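Local atomic coordinates of oxidoreductase, putative (Neosartorya fumigata, PDB entry 6SKX), a protein that catalyses NADPH-dependent reductive amination, probably by reducing an imine formed from a carbonyl compound and ammonia or an amine. Residues V4-L9 with Y25-W30; L60-L65 with T86-T91; G116-P121 with L130-G135; S179-A184 with K196-L201. All blocks are in the same frame, centred on the assembly; numbering follows the deposited sequence.

Contact 1. Residues V4-L9 with Y25-W30; sequences VSIFGL and YKVAVW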
loop_
_atom_site.group_PDB
_atom_site.type_symbol
_atom_site.label_atom_id
_atom_site.label_comp_id
_atom_site.label_asym_id
_atom_site.label_seq_id
_atom_site.Cartn_x
_atom_site.Cartn_y
_atom_site.Cartn_z
ATOM N N VAL A 4 9.217 -35.098 -12.274
ATOM C CA VAL A 4 9.549 -33.660 -12.419
ATOM C C VAL A 4 11.036 -33.488 -12.107
ATOM O O VAL A 4 11.571 -34.300 -11.395
ATOM C CB VAL A 4 8.656 -32.806 -11.508
ATOM C CG1 VAL A 4 9.126 -32.790 -10.073
ATOM C CG2 VAL A 4 8.510 -31.399 -12.026
ATOM N N SER A 5 11.680 -32.486 -12.681
ATOM C CA SER A 5 13.106 -32.187 -12.394
ATOM C C SER A 5 13.224 -30.702 -12.047
ATOM O O SER A 5 12.732 -29.898 -12.851
ATOM C CB SER A 5 13.955 -32.531 -13.597
ATOM O OG SER A 5 15.301 -32.425 -13.277
ATOM N N ILE A 6 13.779 -30.350 -10.886
ATOM C CA ILE A 6 13.812 -28.945 -10.363
ATOM C C ILE A 6 15.258 -28.450 -10.433
ATOM O O ILE A 6 16.161 -29.175 -9.965
ATOM C CB ILE A 6 13.335 -28.877 -8.900
ATOM C CG1 ILE A 6 11.979 -29.552 -8.662
ATOM C CG2 ILE A 6 13.382 -27.453 -8.373
ATOM C CD1 ILE A 6 10.849 -28.872 -9.321
ATOM N N PHE A 7 15.464 -27.227 -10.893
ATOM C CA PHE A 7 16.779 -26.539 -10.826
ATOM C C PHE A 7 16.690 -25.405 -9.807
ATOM O O PHE A 7 15.959 -24.376 -10.080
ATOM C CB PHE A 7 17.172 -26.040 -12.220
ATOM C CG PHE A 7 17.838 -27.084 -13.093
ATOM C CD1 PHE A 7 17.087 -27.961 -13.853
ATOM C CD2 PHE A 7 19.220 -27.180 -13.167
ATOM C CE1 PHE A 7 17.699 -28.923 -14.648
ATOM C CE2 PHE A 7 19.831 -28.154 -13.950
ATOM C CZ PHE A 7 19.065 -29.040 -14.669
ATOM N N GLY A 8 17.372 -25.574 -8.670
ATOM C CA GLY A 8 17.463 -24.531 -7.619
ATOM C C GLY A 8 16.812 -24.937 -6.306
ATOM O O GLY A 8 15.585 -25.185 -6.290
ATOM N N LEU A 9 17.612 -24.984 -5.233
ATOM C CA LEU A 9 17.156 -25.312 -3.856
ATOM C C LEU A 9 17.469 -24.160 -2.882
ATOM O O LEU A 9 17.707 -24.463 -1.735
ATOM C CB LEU A 9 17.808 -26.631 -3.430
ATOM C CG LEU A 9 17.276 -27.879 -4.156
ATOM C CD1 LEU A 9 17.814 -29.147 -3.529
ATOM C CD2 LEU A 9 15.758 -27.924 -4.155
ATOM N N TYR A 25 5.318 -37.420 -6.214
ATOM C CA TYR A 25 5.934 -37.375 -7.559
ATOM C C TYR A 25 7.365 -37.903 -7.459
ATOM O O TYR A 25 7.916 -37.924 -6.373
ATOM C CB TYR A 25 6.001 -35.932 -8.053
ATOM C CG TYR A 25 4.747 -35.403 -8.694
ATOM C CD1 TYR A 25 3.652 -35.050 -7.937
ATOM C CD2 TYR A 25 4.660 -35.249 -10.060
ATOM C CE1 TYR A 25 2.494 -34.576 -8.524
ATOM C CE2 TYR A 25 3.517 -34.764 -10.664
ATOM C CZ TYR A 25 2.428 -34.430 -9.893
ATOM O OH TYR A 25 1.302 -33.955 -10.481
ATOM N N LYS A 26 7.917 -38.362 -8.572
ATOM C CA LYS A 26 9.346 -38.742 -8.627
ATOM C C LYS A 26 10.064 -37.410 -8.866
ATOM O O LYS A 26 9.708 -36.749 -9.814
ATOM C CB LYS A 26 9.534 -39.800 -9.711
ATOM C CG LYS A 26 10.967 -40.191 -10.018
ATOM C CD LYS A 26 11.087 -41.066 -11.231
ATOM C CE LYS A 26 12.522 -41.378 -11.582
ATOM N NZ LYS A 26 13.091 -40.356 -12.483
ATOM N N VAL A 27 11.028 -37.044 -8.028
ATOM C CA VAL A 27 11.580 -35.661 -8.070
ATOM C C VAL A 27 13.110 -35.710 -8.102
ATOM O O VAL A 27 13.725 -36.321 -7.195
ATOM C CB VAL A 27 11.090 -34.816 -6.881
ATOM C CG1 VAL A 27 11.632 -33.401 -6.965
ATOM C CG2 VAL A 27 9.588 -34.770 -6.779
ATOM N N ALA A 28 13.687 -35.110 -9.139
ATOM C CA ALA A 28 15.136 -34.858 -9.295
ATOM C C ALA A 28 15.396 -33.410 -8.891
ATOM O O ALA A 28 14.554 -32.557 -9.200
ATOM C CB ALA A 28 15.530 -35.090 -10.727
ATOM N N VAL A 29 16.507 -33.139 -8.218
ATOM C CA VAL A 29 16.858 -31.763 -7.779
ATOM C C VAL A 29 18.306 -31.441 -8.155
ATOM O O VAL A 29 19.206 -32.242 -7.909
ATOM C CB VAL A 29 16.609 -31.600 -6.261
ATOM C CG1 VAL A 29 15.161 -31.892 -5.929
ATOM C CG2 VAL A 29 17.535 -32.462 -5.411
ATOM N N TRP A 30 18.510 -30.249 -8.672
ATOM C CA TRP A 30 19.840 -29.634 -8.897
ATOM C C TRP A 30 20.002 -28.489 -7.883
ATOM O O TRP A 30 19.165 -27.510 -7.859
ATOM C CB TRP A 30 19.986 -29.191 -10.368
ATOM C CG TRP A 30 21.353 -28.711 -10.743
ATOM C CD1 TRP A 30 22.339 -29.433 -11.338
ATOM C CD2 TRP A 30 21.888 -27.391 -10.537
ATOM N NE1 TRP A 30 23.460 -28.662 -11.504
ATOM C CE2 TRP A 30 23.212 -27.401 -11.029
ATOM C CE3 TRP A 30 21.368 -26.192 -10.024
ATOM C CZ2 TRP A 30 24.031 -26.269 -10.993
ATOM C CZ3 TRP A 30 22.181 -25.077 -9.967
ATOM C CH2 TRP A 30 23.498 -25.118 -10.447
HETATM O O HOH W 1 12.821 -37.340 -11.930
#

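Contact 2. Residues L60-L65 with T86-T91; sequences LIIICL and TIINLT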
loop_
_atom_site.group_PDB
_atom_site.type_symbol
_atom_site.label_atom_id
_atom_site.label_comp_id
_atom_site.label_asym_id
_atom_site.label_seq_id
_atom_site.Cartn_x
_atom_site.Cartn_y
_atom_site.Cartn_z
ATOM N N LEU A 60 9.651 -32.829 -17.836
ATOM C CA LEU A 60 9.134 -31.591 -17.195
ATOM C C LEU A 60 10.217 -31.024 -16.274
ATOM O O LEU A 60 10.501 -31.618 -15.251
ATOM C CB LEU A 60 7.842 -31.901 -16.443
ATOM C CG LEU A 60 7.149 -30.712 -15.789
ATOM C CD1 LEU A 60 6.867 -29.619 -16.796
ATOM C CD2 LEU A 60 5.869 -31.152 -15.113
ATOM N N ILE A 61 10.766 -29.885 -16.662
ATOM C CA ILE A 61 11.881 -29.188 -16.002
ATOM C C ILE A 61 11.356 -27.869 -15.436
ATOM O O ILE A 61 10.820 -27.106 -16.211
ATOM C CB ILE A 61 12.992 -29.029 -17.051
ATOM C CG1 ILE A 61 13.567 -30.404 -17.425
ATOM C CG2 ILE A 61 14.080 -28.086 -16.571
ATOM C CD1 ILE A 61 14.031 -30.404 -18.819
ATOM N N ILE A 62 11.437 -27.681 -14.106
ATOM C CA ILE A 62 10.973 -26.462 -13.378
ATOM C C ILE A 62 12.222 -25.731 -12.886
ATOM O O ILE A 62 13.034 -26.315 -12.154
ATOM C CB ILE A 62 10.054 -26.772 -12.184
ATOM C CG1 ILE A 62 8.997 -27.847 -12.470
ATOM C CG2 ILE A 62 9.425 -25.488 -11.672
ATOM C CD1 ILE A 62 7.815 -27.363 -13.203
ATOM N N ILE A 63 12.414 -24.513 -13.344
ATOM C CA ILE A 63 13.635 -23.743 -13.009
ATOM C C ILE A 63 13.242 -22.654 -12.023
ATOM O O ILE A 63 12.315 -21.876 -12.335
ATOM C CB ILE A 63 14.260 -23.163 -14.292
ATOM C CG1 ILE A 63 14.411 -24.237 -15.376
ATOM C CG2 ILE A 63 15.575 -22.476 -13.969
ATOM C CD1 ILE A 63 14.950 -23.708 -16.681
ATOM N N CYS A 64 13.983 -22.557 -10.923
ATOM C CA CYS A 64 13.811 -21.508 -9.885
ATOM C C CYS A 64 15.199 -21.093 -9.381
ATOM O O CYS A 64 15.627 -21.639 -8.348
ATOM C CB CYS A 64 12.929 -22.036 -8.757
ATOM S SG CYS A 64 12.409 -20.750 -7.599
ATOM N N LEU A 65 15.893 -20.212 -10.117
ATOM C CA LEU A 65 17.282 -19.766 -9.787
ATOM C C LEU A 65 17.267 -18.255 -9.470
ATOM O O LEU A 65 16.163 -17.647 -9.504
ATOM C CB LEU A 65 18.210 -20.129 -10.952
ATOM C CG LEU A 65 18.421 -21.622 -11.214
ATOM C CD1 LEU A 65 19.163 -21.854 -12.522
ATOM C CD2 LEU A 65 19.182 -22.275 -10.078
ATOM N N THR A 86 9.819 -29.882 -21.949
ATOM C CA THR A 86 8.962 -28.744 -21.554
ATOM C C THR A 86 9.634 -27.993 -20.401
ATOM O O THR A 86 9.853 -28.577 -19.355
ATOM C CB THR A 86 7.567 -29.196 -21.159
ATOM O OG1 THR A 86 7.016 -29.903 -22.269
ATOM C CG2 THR A 86 6.702 -28.020 -20.746
ATOM N N ILE A 87 9.966 -26.730 -20.611
ATOM C CA ILE A 87 10.664 -25.890 -19.603
ATOM C C ILE A 87 9.651 -24.916 -18.997
ATOM O O ILE A 87 8.907 -24.241 -19.748
ATOM C CB ILE A 87 11.856 -25.214 -20.276
ATOM C CG1 ILE A 87 12.841 -26.294 -20.740
ATOM C CG2 ILE A 87 12.476 -24.193 -19.350
ATOM C CD1 ILE A 87 14.063 -25.757 -21.402
ATOM N N ILE A 88 9.557 -24.935 -17.671
ATOM C CA ILE A 88 8.777 -23.939 -16.898
ATOM C C ILE A 88 9.787 -23.095 -16.129
ATOM O O ILE A 88 10.378 -23.617 -15.170
ATOM C CB ILE A 88 7.774 -24.620 -15.951
ATOM C CG1 ILE A 88 6.931 -25.704 -16.643
ATOM C CG2 ILE A 88 6.932 -23.547 -15.283
ATOM C CD1 ILE A 88 6.029 -25.226 -17.770
ATOM N N ASN A 89 10.024 -21.856 -16.559
ATOM C CA ASN A 89 11.003 -20.973 -15.872
ATOM C C ASN A 89 10.262 -19.987 -14.940
ATOM O O ASN A 89 9.524 -19.113 -15.456
ATOM C CB ASN A 89 11.906 -20.322 -16.911
ATOM C CG ASN A 89 13.022 -19.509 -16.296
ATOM O OD1 ASN A 89 13.334 -19.647 -15.108
ATOM N ND2 ASN A 89 13.650 -18.686 -17.120
ATOM N N LEU A 90 10.432 -20.156 -13.619
ATOM C CA LEU A 90 9.804 -19.334 -12.523
ATOM C C LEU A 90 10.820 -18.346 -11.929
ATOM O O LEU A 90 10.496 -17.649 -10.920
ATOM C CB LEU A 90 9.261 -20.283 -11.440
ATOM C CG LEU A 90 8.234 -21.295 -11.949
ATOM C CD1 LEU A 90 7.741 -22.192 -10.818
ATOM C CD2 LEU A 90 7.053 -20.597 -12.604
ATOM N N THR A 91 12.000 -18.260 -12.537
ATOM C CA THR A 91 13.057 -17.265 -12.215
ATOM C C THR A 91 12.581 -15.830 -12.489
ATOM O O THR A 91 12.146 -15.534 -13.636
ATOM C CB THR A 91 14.324 -17.580 -13.006
ATOM O OG1 THR A 91 14.557 -18.978 -12.791
ATOM C CG2 THR A 91 15.480 -16.729 -12.541
#

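Contact 3. Residues G116-P121 with L130-G135; sequences GIMATP and LVLYSG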
loop_
_atom_site.group_PDB
_atom_site.type_symbol
_atom_site.label_atom_id
_atom_site.label_comp_id
_atom_site.label_asym_id
_atom_site.label_seq_id
_atom_site.Cartn_x
_atom_site.Cartn_y
_atom_site.Cartn_z
ATOM N N GLY A 116 5.582 -16.170 -12.889
ATOM C CA GLY A 116 5.768 -15.307 -11.707
ATOM C C GLY A 116 5.068 -15.914 -10.494
ATOM O O GLY A 116 3.787 -16.026 -10.498
ATOM N N ILE A 117 5.856 -16.297 -9.482
ATOM C CA ILE A 117 5.348 -16.917 -8.230
ATOM C C ILE A 117 4.869 -15.804 -7.311
ATOM O O ILE A 117 5.717 -15.060 -6.795
ATOM C CB ILE A 117 6.416 -17.765 -7.518
ATOM C CG1 ILE A 117 6.910 -18.914 -8.402
ATOM C CG2 ILE A 117 5.845 -18.254 -6.198
ATOM C CD1 ILE A 117 8.146 -19.589 -7.876
ATOM N N MET A 118 3.569 -15.704 -7.089
ATOM C CA MET A 118 3.012 -14.609 -6.244
ATOM C C MET A 118 2.747 -15.213 -4.858
ATOM O O MET A 118 1.613 -15.621 -4.569
ATOM C CB MET A 118 1.777 -13.972 -6.906
ATOM C CG MET A 118 2.032 -13.584 -8.403
ATOM S SD MET A 118 3.397 -12.408 -8.663
ATOM C CE MET A 118 4.859 -13.419 -8.700
ATOM N N ALA A 119 3.817 -15.367 -4.078
ATOM C CA ALA A 119 3.808 -16.132 -2.822
ATOM C C ALA A 119 5.191 -16.136 -2.196
ATOM O O ALA A 119 6.196 -16.082 -2.933
ATOM C CB ALA A 119 3.335 -17.544 -3.083
ATOM N N THR A 120 5.202 -16.198 -0.867
ATOM C CA THR A 120 6.361 -16.600 -0.044
ATOM C C THR A 120 6.510 -18.119 -0.124
ATOM O O THR A 120 5.560 -18.827 -0.455
ATOM C CB THR A 120 6.160 -16.174 1.420
ATOM O OG1 THR A 120 4.997 -16.864 1.888
ATOM C CG2 THR A 120 6.015 -14.677 1.566
ATOM N N PRO A 121 7.704 -18.661 0.177
ATOM C CA PRO A 121 7.890 -20.110 0.305
ATOM C C PRO A 121 6.829 -20.853 1.130
ATOM O O PRO A 121 6.326 -21.881 0.660
ATOM C CB PRO A 121 9.285 -20.223 0.952
ATOM C CG PRO A 121 10.028 -19.035 0.338
ATOM C CD PRO A 121 8.976 -17.921 0.228
ATOM N N LEU A 130 -0.501 -18.066 -5.721
ATOM C CA LEU A 130 -0.877 -17.870 -7.144
ATOM C C LEU A 130 0.402 -17.859 -7.993
ATOM O O LEU A 130 1.382 -17.166 -7.594
ATOM C CB LEU A 130 -1.639 -16.537 -7.248
ATOM C CG LEU A 130 -2.544 -16.387 -8.469
ATOM C CD1 LEU A 130 -3.708 -15.445 -8.188
ATOM C CD2 LEU A 130 -1.759 -15.893 -9.661
ATOM N N VAL A 131 0.389 -18.539 -9.145
ATOM C CA VAL A 131 1.475 -18.387 -10.158
ATOM C C VAL A 131 0.887 -17.896 -11.482
ATOM O O VAL A 131 -0.108 -18.487 -11.942
ATOM C CB VAL A 131 2.263 -19.690 -10.322
ATOM C CG1 VAL A 131 3.466 -19.484 -11.231
ATOM C CG2 VAL A 131 2.702 -20.234 -8.973
ATOM N N LEU A 132 1.463 -16.838 -12.064
ATOM C CA LEU A 132 1.078 -16.333 -13.409
ATOM C C LEU A 132 1.970 -17.029 -14.437
ATOM O O LEU A 132 3.169 -17.163 -14.148
ATOM C CB LEU A 132 1.296 -14.820 -13.472
ATOM C CG LEU A 132 0.676 -14.016 -12.332
ATOM C CD1 LEU A 132 1.230 -12.604 -12.313
ATOM C CD2 LEU A 132 -0.830 -14.002 -12.442
ATOM N N TYR A 133 1.394 -17.470 -15.561
ATOM C CA TYR A 133 2.120 -18.194 -16.638
ATOM C C TYR A 133 1.818 -17.600 -18.015
ATOM O O TYR A 133 0.660 -17.151 -18.306
ATOM C CB TYR A 133 1.702 -19.664 -16.656
ATOM C CG TYR A 133 2.006 -20.455 -15.411
ATOM C CD1 TYR A 133 3.262 -21.024 -15.231
ATOM C CD2 TYR A 133 1.009 -20.729 -14.472
ATOM C CE1 TYR A 133 3.544 -21.782 -14.099
ATOM C CE2 TYR A 133 1.268 -21.520 -13.361
ATOM C CZ TYR A 133 2.535 -22.046 -13.176
ATOM O OH TYR A 133 2.817 -22.794 -12.072
ATOM N N SER A 134 2.811 -17.643 -18.893
ATOM C CA SER A 134 2.644 -17.182 -20.296
ATOM C C SER A 134 3.695 -17.850 -21.190
ATOM O O SER A 134 4.802 -18.208 -20.661
ATOM C CB SER A 134 2.669 -15.652 -20.386
ATOM O OG SER A 134 3.991 -15.147 -20.329
ATOM N N GLY A 135 3.339 -18.047 -22.470
ATOM C CA GLY A 135 4.202 -18.666 -23.506
ATOM C C GLY A 135 3.489 -19.846 -24.136
ATOM O O GLY A 135 2.261 -19.719 -24.412
#

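Contact 4. Residues S179-A184 with K196-L201; sequences SGFLHA and KFMDLL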
loop_
_atom_site.group_PDB
_atom_site.type_symbol
_atom_site.label_atom_id
_atom_site.label_comp_id
_atom_site.label_asym_id
_atom_site.label_seq_id
_atom_site.Cartn_x
_atom_site.Cartn_y
_atom_site.Cartn_z
ATOM N N SER A 179 6.581 1.081 1.408
ATOM C CA SER A 179 7.003 2.502 1.518
ATOM C C SER A 179 6.064 3.222 2.481
ATOM O O SER A 179 6.572 3.950 3.363
ATOM C CB SER A 179 7.041 3.204 0.192
ATOM O OG SER A 179 7.852 2.504 -0.725
ATOM N N GLY A 180 4.754 2.996 2.327
ATOM C CA GLY A 180 3.712 3.552 3.210
ATOM C C GLY A 180 3.896 3.072 4.642
ATOM O O GLY A 180 3.874 3.904 5.571
ATOM N N PHE A 181 4.074 1.763 4.819
ATOM C CA PHE A 181 4.249 1.130 6.148
ATOM C C PHE A 181 5.447 1.741 6.877
ATOM O O PHE A 181 5.308 1.996 8.088
ATOM C CB PHE A 181 4.421 -0.374 6.003
ATOM C CG PHE A 181 5.002 -1.037 7.221
ATOM C CD1 PHE A 181 4.184 -1.437 8.267
ATOM C CD2 PHE A 181 6.365 -1.308 7.291
ATOM C CE1 PHE A 181 4.717 -2.061 9.384
ATOM C CE2 PHE A 181 6.891 -1.942 8.403
ATOM C CZ PHE A 181 6.069 -2.314 9.445
ATOM N N LEU A 182 6.559 1.957 6.162
ATOM C CA LEU A 182 7.823 2.488 6.724
ATOM C C LEU A 182 7.640 3.963 7.099
ATOM O O LEU A 182 7.980 4.285 8.238
ATOM C CB LEU A 182 8.991 2.263 5.745
ATOM C CG LEU A 182 9.503 0.819 5.670
ATOM C CD1 LEU A 182 10.489 0.638 4.529
ATOM C CD2 LEU A 182 10.123 0.367 6.986
ATOM N N HIS A 183 7.142 4.818 6.197
ATOM C CA HIS A 183 6.924 6.278 6.440
ATOM C C HIS A 183 6.009 6.437 7.656
ATOM O O HIS A 183 6.343 7.251 8.518
ATOM C CB HIS A 183 6.352 6.988 5.197
ATOM C CG HIS A 183 6.401 8.478 5.220
ATOM N ND1 HIS A 183 6.051 9.241 4.099
ATOM C CD2 HIS A 183 6.732 9.357 6.201
ATOM C CE1 HIS A 183 6.168 10.528 4.390
ATOM N NE2 HIS A 183 6.625 10.628 5.673
ATOM N N ALA A 184 4.952 5.618 7.747
ATOM C CA ALA A 184 3.908 5.684 8.798
ATOM C C ALA A 184 4.474 5.236 10.146
ATOM O O ALA A 184 4.272 5.977 11.134
ATOM C CB ALA A 184 2.721 4.835 8.407
ATOM N N LYS A 196 1.504 -1.936 18.277
ATOM C CA LYS A 196 0.252 -1.306 18.786
ATOM C C LYS A 196 -0.372 -0.496 17.645
ATOM O O LYS A 196 -1.598 -0.563 17.497
ATOM C CB LYS A 196 0.513 -0.418 20.016
ATOM C CG LYS A 196 -0.706 -0.154 20.891
ATOM N N PHE A 197 0.453 0.239 16.894
ATOM C CA PHE A 197 0.056 1.090 15.739
ATOM C C PHE A 197 -0.671 0.248 14.685
ATOM O O PHE A 197 -1.687 0.718 14.129
ATOM C CB PHE A 197 1.270 1.762 15.108
ATOM C CG PHE A 197 0.944 2.733 13.997
ATOM C CD1 PHE A 197 0.005 3.737 14.179
ATOM C CD2 PHE A 197 1.612 2.673 12.780
ATOM C CE1 PHE A 197 -0.286 4.637 13.162
ATOM C CE2 PHE A 197 1.334 3.584 11.767
ATOM C CZ PHE A 197 0.385 4.562 11.957
ATOM N N MET A 198 -0.189 -0.978 14.441
ATOM C CA MET A 198 -0.823 -1.913 13.479
ATOM C C MET A 198 -2.338 -2.020 13.762
ATOM O O MET A 198 -3.077 -2.273 12.800
ATOM C CB MET A 198 -0.172 -3.306 13.519
ATOM C CG MET A 198 1.255 -3.349 12.959
ATOM S SD MET A 198 1.481 -2.645 11.287
ATOM C CE MET A 198 2.110 -1.027 11.715
ATOM N N ASP A 199 -2.791 -1.807 15.003
ATOM C CA ASP A 199 -4.236 -1.847 15.374
ATOM C C ASP A 199 -4.994 -0.778 14.569
ATOM O O ASP A 199 -6.158 -1.028 14.242
ATOM C CB ASP A 199 -4.467 -1.652 16.882
ATOM C CG ASP A 199 -4.122 -2.843 17.768
ATOM O OD1 ASP A 199 -4.194 -3.983 17.298
ATOM O OD2 ASP A 199 -3.811 -2.618 18.935
ATOM N N LEU A 200 -4.350 0.359 14.275
ATOM C CA LEU A 200 -4.916 1.457 13.454
ATOM C C LEU A 200 -4.549 1.270 11.975
ATOM O O LEU A 200 -5.446 1.470 11.135
ATOM C CB LEU A 200 -4.377 2.796 13.979
ATOM C CG LEU A 200 -4.668 3.095 15.455
ATOM C CD1 LEU A 200 -4.018 4.397 15.891
ATOM C CD2 LEU A 200 -6.168 3.147 15.709
ATOM N N LEU A 201 -3.304 0.901 11.640
ATOM C CA LEU A 201 -2.833 0.952 10.223
ATOM C C LEU A 201 -3.523 -0.138 9.385
ATOM O O LEU A 201 -3.897 0.124 8.224
ATOM C CB LEU A 201 -1.293 0.850 10.152
ATOM C CG LEU A 201 -0.664 0.969 8.759
ATOM C CD1 LEU A 201 -0.832 2.361 8.178
ATOM C CD2 LEU A 201 0.833 0.622 8.803
#

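Contact 1. Residues V4-L9 with Y25-W30
Lys26 O receives the amide of Val4 (N to O 3.0 Å), joining the two parallel strands of the opening beta-alpha-beta unit of the Rossmann fold. Helix 11-22 makes the crossover between them. Lys26, extended as far as CE and bent only at its last torsion, gives NZ to a water, which in turn makes a weak bond to Val4 O. Val27 follows, both its methyls beside CG1 of Val4, the two side chains pointing the same way, CG2 of Val27 lying 3.9 Å from CG1 of Val4; Phe20 of the crossover helix covers this face. Ala28 turns to the other face, where its CB rests against OG of Ser5, a hydroxyl bonded to Gly54 O. Its backbone works in both directions: Ala28 N reaches Val4 O almost straight (172° at the hydrogen), and Ala28 O takes the amide of Ile6. At Val29 a methyl, CG2, meets CD1 of Leu9, an NADP-binding residue, the two side chains crossing at about a right angle. Trp30 closes the strand. Its CG stands anti to the backbone N (chi1 -173°), which brings the indole beside Phe7: the Phe7 plane and that of the five-membered ring are 30° apart and so far slid that they scarcely overlap, with CD2 of Phe7 over one indole face near the rim. At the edge of the indole, near its plane, Gly8 N donates to Trp30 O at 2.8 Å.

Contact 2. Residues L60-L65 with T86-T91
Ile63 and Ile87 fit together on one face of the parallel pair: CD1 of Ile63, at the end of a side chain extended at chi2 (177°), lies 3.7 Å from CG2 of Ile87. Beyond it, CB and CG2 of Ile63 rest on the polar group formed by Asn89 and Thr91. That group is tied together by OD1 of Asn89, which accepts Thr91 OG1 in the carbonyl plane at 2.7 Å and Thr91 N from well above it, an Asx turn. Thr91 OG1 also receives Leu65 N in a nearly straight bond of 3.2 Å, tying the two loops together where the strands end.

The reverse face is mostly apolar; its polar side chain, Thr86, bonds Arg111 through OG1. There Ile88 is the bump, its CG1 set against both CD1 of Leu60 and CD1 of Ile62, 3.9 Å from each. Further along, CG2 of Ile62 meets CD1 of Leu90. Between the faces, Ile88 N to Ile61 O and Ile63 N to Ile88 O, both 2.9 Å, fix the register.

The pair belongs to a second Rossmann beta-alpha-beta unit. Helix 68-75 packs on the Ile63 face through Val71, helix 137-147 reaches Leu60 and Ile62 on the other, and strands 3-7 and 111-118 flank the two strands in the sheet.

Contact 3. Residues G116-P121 with L130-G135
Met118 and Leu132 meet at about a right angle on one face of the antiparallel pair, CG of Met118 lying 4.1 Å from CD1 of Leu132. The methionine folds back instead of extending: chi2 is -59° and chi3 84°, and this double bend carries CE over Gly116 of its own strand, where the lack of a side chain accommodates the methyl. Leu130, next along this face, comes beside Met118 at the root, CB to CB 4.3 Å. On the reverse face Ile117 and Val131 are directly paired but touch loosely, through CG1 of Ile117 and CG2 of Val131. The other valine methyl, CG1, is anti to the backbone N (chi1 -173°) and lies over the Gly116 carbonyl, 3.5 Å from its O; it also sits over one face of the Tyr133 ring, near the rim.

These strands form a beta hairpin: 111-118 is the last of the parallel run of the Rossmann sheet, and 130-135 turns back antiparallel beside it. Gly116 and Leu132 make a hydrogen-bonded pair with both bonds in place, N to O 2.9 Å each way. In the Met118–Leu130 pair the bonds are unequal: Met118 N reaches Leu130 O at 2.7 Å, while the return bond from Leu130 N to Met118 O is weak.

Ile117 also touches Met12, an NADP-binding residue, and Leu90. The opposite face is covered by helix 162-188, with Leu170 against Met118 and His166 against Leu132, and by the second subunit, whose Trp204 packs on Met118 and whose Leu200 packs on Leu132.

Contact 4. Residues S179-A184 with K196-L201
Met198 meets Phe181 in a Met-aromatic contact. The sulfur lies at the ring edge and in its plane, SD 5.1 Å from the Phe181 centroid, while the methyl CE comes still nearer the ring carbons, 3.6 Å from CE1 of Phe181. Bends at chi2 (-52°) and chi3 (99°) turn the methionine back toward the phenylalanine, and the two side chains cross at about a right angle.

The remaining side-chain contacts are apolar. CD2 of Leu201 reaches CD1 of Phe181 at 4.0 Å, again with the side chains crossing steeply. Ala184 offers its single methyl to the edge of the Phe197 ring, CB to CE2 3.8 Å and in the ring plane, and more distantly to CD1 of Leu201; its carbonyl O also lies near CE2 of Phe197. Within its own helix, Leu201 CB lies over one face of Phe197, near the rim.

The local helix axes stay 12.1 Å apart, their directions differing by 128°, so the helices meet through side-chain ends. Helix 194-221 is kinked within 196-201, and Phe197 O accepts both Leu200 N and Leu201 N. The pair joins the end of the long helix 162-188 to the start of helix 194-221 in the C-terminal domain, and the second subunit packs alongside, its Ala169 on Ala184 and its Ala216 on Met198.

Contacts 1, 2 and 3 follow one another across a single sheet. Strands 3-7 and 60-63 are neighbours, so contacts 1 and 2 join directly, Phe7 O lying 2.8 Å from Cys64 N and Ser5 O 2.9 Å from Ile62 N, both probable hydrogen bonds. Contact 2 meets contact 3 through side chains, with CB of Leu90 3.8 Å from CD1 of Ile117. Leu9 of contact 1 and Leu65 of contact 2 are NADP-binding residues at adjacent strand ends, though no NADP is bound to this chain. Contact 4 stands apart in the C-terminal domain, its centre about 40 Å from that of contact 1 and 28 Å from that of contact 3, yet contacts 3 and 4 both touch the second subunit.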